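Local coordinates for DUF3836 domain-containing protein (Bacteroides vulgatus, PDB 4R8O) that is of unknown function but folds as a single-layer antiparallel beta sheet that appears to have evolved from beta-hairpin repeats, at residues Ser21-Lys26 and Tyr35-Tyr40; Arg48-Ala53 and Cys68-Tyr73. All coordinates share one frame; numbering follows the deposited sequence.

Contact 1 of 2, residues Ser21-Lys26 and Tyr35-Tyr40; sequences SETIFK and YMKHNY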
# COMPACT_ATOMS: atom_id res chain seq x y z
N SER A 21 -4.11 8.09 -1.28
CA SER A 21 -2.93 7.86 -0.51
C SER A 21 -3.22 8.06 0.96
O SER A 21 -4.12 8.82 1.34
CB SER A 21 -1.84 8.84 -0.95
OG SER A 21 -0.70 8.77 -0.09
N GLU A 22 -2.40 7.42 1.79
CA GLU A 22 -2.45 7.62 3.22
C GLU A 22 -1.06 7.48 3.82
O GLU A 22 -0.32 6.59 3.46
CB GLU A 22 -3.38 6.60 3.81
CG GLU A 22 -3.72 6.88 5.24
CD GLU A 22 -4.24 5.67 5.93
OE1 GLU A 22 -3.49 4.68 6.00
OE2 GLU A 22 -5.39 5.71 6.39
N THR A 23 -0.73 8.34 4.76
CA THR A 23 0.58 8.35 5.36
C THR A 23 0.42 8.01 6.85
O THR A 23 -0.53 8.46 7.50
CB THR A 23 1.23 9.70 5.14
OG1 THR A 23 1.16 10.03 3.74
CG2 THR A 23 2.68 9.67 5.54
N ILE A 24 1.34 7.21 7.36
CA ILE A 24 1.31 6.78 8.76
C ILE A 24 2.61 7.26 9.36
O ILE A 24 3.68 7.15 8.72
CB ILE A 24 1.10 5.26 8.93
CG1 ILE A 24 -0.11 4.80 8.10
CG2 ILE A 24 0.82 4.92 10.39
CD1 ILE A 24 -0.21 3.29 7.91
N PHE A 25 2.51 7.83 10.55
CA PHE A 25 3.66 8.37 11.23
C PHE A 25 3.73 7.79 12.63
O PHE A 25 2.74 7.29 13.16
CB PHE A 25 3.54 9.87 11.44
CG PHE A 25 3.15 10.67 10.24
CD1 PHE A 25 1.80 10.92 9.95
CD2 PHE A 25 4.12 11.33 9.46
CE1 PHE A 25 1.43 11.73 8.87
CE2 PHE A 25 3.74 12.16 8.39
CZ PHE A 25 2.39 12.34 8.07
N LYS A 26 4.91 7.92 13.23
CA LYS A 26 5.10 7.79 14.68
C LYS A 26 5.30 9.21 15.22
O LYS A 26 5.75 10.10 14.48
CB LYS A 26 6.32 6.92 14.97
CG LYS A 26 6.19 5.48 14.48
CD LYS A 26 7.47 4.69 14.72
CE LYS A 26 7.29 3.19 14.50
NZ LYS A 26 8.57 2.48 14.74
N TYR A 35 6.63 6.92 8.70
CA TYR A 35 6.76 5.49 8.94
C TYR A 35 6.37 4.57 7.79
O TYR A 35 7.17 3.72 7.37
CB TYR A 35 5.93 5.14 10.14
CG TYR A 35 6.06 3.72 10.54
CD1 TYR A 35 7.32 3.12 10.70
CD2 TYR A 35 4.93 2.95 10.77
CE1 TYR A 35 7.43 1.80 11.08
CE2 TYR A 35 5.04 1.63 11.17
CZ TYR A 35 6.29 1.07 11.33
OH TYR A 35 6.40 -0.24 11.71
N MSE A 36 5.16 4.75 7.29
CA MSE A 36 4.67 3.99 6.16
C MSE A 36 3.74 4.82 5.31
O MSE A 36 3.10 5.72 5.80
CB MSE A 36 4.05 2.76 6.84
CG MSE A 36 3.21 1.93 5.89
SE MSE A 36 3.16 0.01 6.29
CE MSE A 36 2.03 -0.03 4.75
N LYS A 37 3.65 4.52 4.02
CA LYS A 37 2.77 5.27 3.08
C LYS A 37 2.08 4.27 2.20
O LYS A 37 2.72 3.40 1.62
CB LYS A 37 3.61 6.20 2.23
CG LYS A 37 2.83 7.23 1.42
CD LYS A 37 3.79 8.05 0.60
CE LYS A 37 3.06 9.02 -0.31
NZ LYS A 37 3.88 9.34 -1.51
N HIS A 38 0.76 4.38 2.13
CA HIS A 38 -0.02 3.48 1.29
C HIS A 38 -0.48 4.28 0.08
O HIS A 38 -1.12 5.30 0.24
CB HIS A 38 -1.26 3.03 2.00
CG HIS A 38 -1.07 1.91 2.97
ND1 HIS A 38 -0.92 0.61 2.56
CD2 HIS A 38 -1.12 1.88 4.32
CE1 HIS A 38 -0.86 -0.18 3.62
NE2 HIS A 38 -0.99 0.57 4.71
N ASN A 39 -0.19 3.81 -1.11
CA ASN A 39 -0.66 4.48 -2.34
C ASN A 39 -1.67 3.54 -2.97
O ASN A 39 -1.35 2.40 -3.24
CB ASN A 39 0.53 4.71 -3.23
CG ASN A 39 1.61 5.56 -2.54
OD1 ASN A 39 1.31 6.65 -2.01
ND2 ASN A 39 2.85 5.07 -2.51
N TYR A 40 -2.90 4.03 -3.16
CA TYR A 40 -4.03 3.25 -3.65
C TYR A 40 -4.43 3.62 -5.09
O TYR A 40 -4.35 4.78 -5.44
CB TYR A 40 -5.24 3.55 -2.78
CG TYR A 40 -5.01 3.31 -1.34
CD1 TYR A 40 -4.94 2.02 -0.86
CD2 TYR A 40 -4.90 4.37 -0.45
CE1 TYR A 40 -4.74 1.78 0.50
CE2 TYR A 40 -4.71 4.15 0.91
CZ TYR A 40 -4.62 2.86 1.38
OH TYR A 40 -4.40 2.62 2.71
O HOH W 1 7.41 -0.52 14.13

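Contact 2 of 2, residues Arg48-Ala53 and Cys68-Tyr73; sequences RTEDEA and CIRYTY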
# COMPACT_ATOMS: atom_id res chain seq x y z
N ARG A 48 -11.15 -0.61 -5.30
CA ARG A 48 -9.75 -0.51 -5.08
C ARG A 48 -9.02 -1.64 -5.77
O ARG A 48 -9.40 -2.80 -5.64
CB ARG A 48 -9.44 -0.55 -3.59
CG ARG A 48 -7.96 -0.30 -3.29
CD ARG A 48 -7.76 -0.16 -1.80
NE ARG A 48 -8.19 1.17 -1.33
CZ ARG A 48 -8.46 1.50 -0.06
NH1 ARG A 48 -8.39 0.60 0.93
NH2 ARG A 48 -8.85 2.76 0.23
N THR A 49 -7.92 -1.30 -6.43
CA THR A 49 -7.15 -2.26 -7.23
C THR A 49 -5.75 -2.53 -6.73
O THR A 49 -5.29 -3.66 -6.85
CB THR A 49 -7.14 -1.78 -8.67
OG1 THR A 49 -8.38 -2.23 -9.22
CG2 THR A 49 -6.02 -2.38 -9.49
N GLU A 50 -5.08 -1.51 -6.23
CA GLU A 50 -3.75 -1.69 -5.64
C GLU A 50 -3.75 -1.10 -4.25
O GLU A 50 -4.65 -0.39 -3.85
CB GLU A 50 -2.71 -0.96 -6.46
CG GLU A 50 -1.29 -1.51 -6.42
CD GLU A 50 -0.51 -0.91 -7.56
OE1 GLU A 50 -0.81 -1.24 -8.75
OE2 GLU A 50 0.35 -0.05 -7.31
N ASP A 51 -2.71 -1.43 -3.52
CA ASP A 51 -2.44 -0.86 -2.22
C ASP A 51 -0.97 -1.05 -2.04
O ASP A 51 -0.54 -2.01 -1.43
CB ASP A 51 -3.25 -1.61 -1.12
CG ASP A 51 -2.85 -1.22 0.31
OD1 ASP A 51 -1.86 -0.48 0.47
OD2 ASP A 51 -3.54 -1.66 1.27
N GLU A 52 -0.20 -0.13 -2.57
CA GLU A 52 1.25 -0.17 -2.47
C GLU A 52 1.67 0.34 -1.11
O GLU A 52 1.33 1.45 -0.72
CB GLU A 52 1.86 0.70 -3.56
CG GLU A 52 3.34 0.52 -3.71
CD GLU A 52 3.96 1.51 -4.68
OE1 GLU A 52 3.23 2.17 -5.46
OE2 GLU A 52 5.18 1.63 -4.67
N ALA A 53 2.47 -0.45 -0.41
CA ALA A 53 2.87 -0.19 0.99
C ALA A 53 4.34 0.15 1.01
O ALA A 53 5.16 -0.74 0.82
CB ALA A 53 2.65 -1.44 1.80
N CYS A 68 3.07 -4.85 -2.03
CA CYS A 68 2.02 -4.33 -2.91
C CYS A 68 0.99 -5.42 -3.07
O CYS A 68 1.33 -6.55 -3.37
CB CYS A 68 2.60 -4.01 -4.26
SG CYS A 68 1.52 -3.10 -5.36
N ILE A 69 -0.25 -5.08 -2.81
CA ILE A 69 -1.38 -5.97 -2.92
C ILE A 69 -2.25 -5.51 -4.09
O ILE A 69 -2.44 -4.31 -4.28
CB ILE A 69 -2.29 -5.85 -1.71
CG1 ILE A 69 -1.48 -5.97 -0.41
CG2 ILE A 69 -3.37 -6.91 -1.79
CD1 ILE A 69 -2.26 -5.58 0.83
N ARG A 70 -2.81 -6.47 -4.82
CA ARG A 70 -3.61 -6.22 -6.02
C ARG A 70 -4.87 -7.03 -5.92
O ARG A 70 -4.81 -8.19 -5.55
CB ARG A 70 -2.82 -6.57 -7.26
CG ARG A 70 -1.69 -5.56 -7.44
CD ARG A 70 -0.99 -5.52 -8.81
NE ARG A 70 0.32 -4.92 -8.57
CZ ARG A 70 1.39 -4.97 -9.36
NH1 ARG A 70 1.37 -5.57 -10.55
NH2 ARG A 70 2.52 -4.38 -8.95
N TYR A 71 -6.01 -6.39 -6.19
CA TYR A 71 -7.32 -6.99 -5.97
C TYR A 71 -7.99 -7.15 -7.31
O TYR A 71 -7.86 -6.27 -8.17
CB TYR A 71 -8.15 -6.09 -5.08
CG TYR A 71 -7.59 -5.85 -3.67
CD1 TYR A 71 -7.81 -6.77 -2.63
CD2 TYR A 71 -6.90 -4.66 -3.35
CE1 TYR A 71 -7.35 -6.53 -1.33
CE2 TYR A 71 -6.43 -4.42 -2.05
CZ TYR A 71 -6.67 -5.36 -1.05
OH TYR A 71 -6.24 -5.14 0.24
N THR A 72 -8.63 -8.30 -7.51
CA THR A 72 -9.35 -8.61 -8.73
C THR A 72 -10.73 -9.07 -8.36
O THR A 72 -10.91 -9.88 -7.44
CB THR A 72 -8.64 -9.70 -9.48
OG1 THR A 72 -7.28 -9.30 -9.68
CG2 THR A 72 -9.32 -9.97 -10.83
N TYR A 73 -11.71 -8.57 -9.10
CA TYR A 73 -13.09 -8.80 -8.79
C TYR A 73 -13.66 -9.67 -9.90
O TYR A 73 -13.70 -9.25 -11.05
CB TYR A 73 -13.84 -7.48 -8.63
CG TYR A 73 -13.24 -6.59 -7.55
CD1 TYR A 73 -13.48 -6.84 -6.20
CD2 TYR A 73 -12.39 -5.52 -7.88
CE1 TYR A 73 -12.93 -6.03 -5.21
CE2 TYR A 73 -11.82 -4.72 -6.90
CZ TYR A 73 -12.08 -4.98 -5.56
OH TYR A 73 -11.52 -4.18 -4.60

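Contact 1 of 2, residues Ser21-Lys26 and Tyr35-Tyr40
The beta hairpin of strands 18-28 and 31-42 carries this contact, with a classic beta bulge where Y35 and the selenomethionine M36 both face I24. The strand axes lie 172° apart and approach to 4.7 Å, as expected of antiparallel neighbours. At the bulge I24 O takes two amides: Y35 N at 3.0 Å, in the carbonyl plane, and M36 N at 3.2 Å, tilted from that plane. Regular pairing follows. I24 N bonds to M36 O, and E22 and H38 form a hydrogen-bonded pair in which H38 N reaches E22 O at 2.8 Å with an N-H...O angle of 168°. T23-K37 lies between them and S21-N39 beyond E22-H38, both non-hydrogen-bonded pairs whose side chains share the other face.

At the bulge the CB of Y35 points toward the partner strand. With CG anti to the backbone N (chi1 -176°), its ring meets the extended K26 chain: K26 CE sits over one ring face, 3.8 Å from the centroid, and K26 NZ lies off-centre at 4.5 Å in a cation-pi contact. A water 2.6 Å from Y35 OH also makes a weak bond to K26 NZ. On the face of E22, I24, M36 and H38, the I24 and M36 side chains run alongside each other, while I24 CD1 meets the edge of the H38 imidazole at CD2. E22 CB packs against the edge of the Y40 ring. On the opposite face, S21 OG makes a weak 3.5 Å bond to N39 OD1, while N39 ND2 bonds to Q54.

The backbone bonds thus supply the directional hold, and the side chains add mostly apolar and ring contacts; the D51 carboxylate bonded to ND1, with that of E22 farther off, would probably favour a protonated H38.

Contact 2 of 2, residues Arg48-Ala53 and Cys68-Tyr73
R48 meets Y73 through its backbone: Y73 OH donates to R48 O at 2.7 Å, in the carbonyl plane and on a lone pair, with the Y73 ring edge turned to that oxygen. Y71 CB packs on the same carbonyl oxygen. At T49 the carbonyl oxygen accepts Y71 N at 2.9 Å, the donor tilted 32° from the carbonyl plane, and R70 CA adds a CA-H...O contact.

E50 and R70 form a non-hydrogen-bonded pair with side chains running alongside. Their salt bridge is long, E50 OE1 to R70 NE 3.9 Å, and the oxygen lies well out of the guanidinium plane, which leaves charge attraction without a directed N-H. The E50 chain leaves CA roughly opposite its amide nitrogen (chi1 -152°), which brings CG to 3.4 Å from C68 SG. D51 pairs with I69 through two weak backbone bonds, D51 N to I69 O at 3.0 Å and I69 N to D51 O at 3.4 Å. E52 CB lies beside C68 SG.

Strand 31-42 flanks 48-53, where R48 bonds to Y42 and E50 touches K41; strand 78-86 flanks 68-73, with I69 on Y82 and Y71 on M78 and T80.

How the contacts relate
Contact 1 closes before contact 2 opens along the chain, and they lie about 15 Å apart, centre to centre. Each belongs to its own hairpin, 18-28 with 31-42 and 48-57 with 62-73, and all four strands are consecutive neighbours in one antiparallel seven-strand sheet whose spatial order follows the sequence. The join is made by strands 31-42 and 48-57: N39 N lies 2.8 Å from E52 O, a probable hydrogen bond, and H38 ND1 bonds to D51 OD1. Y40 packs beside R48, and M36 against A53. Two hairpins set side by side in this way fit a single-layer sheet built from hairpin repeats, held across the join by backbone and side-chain contacts.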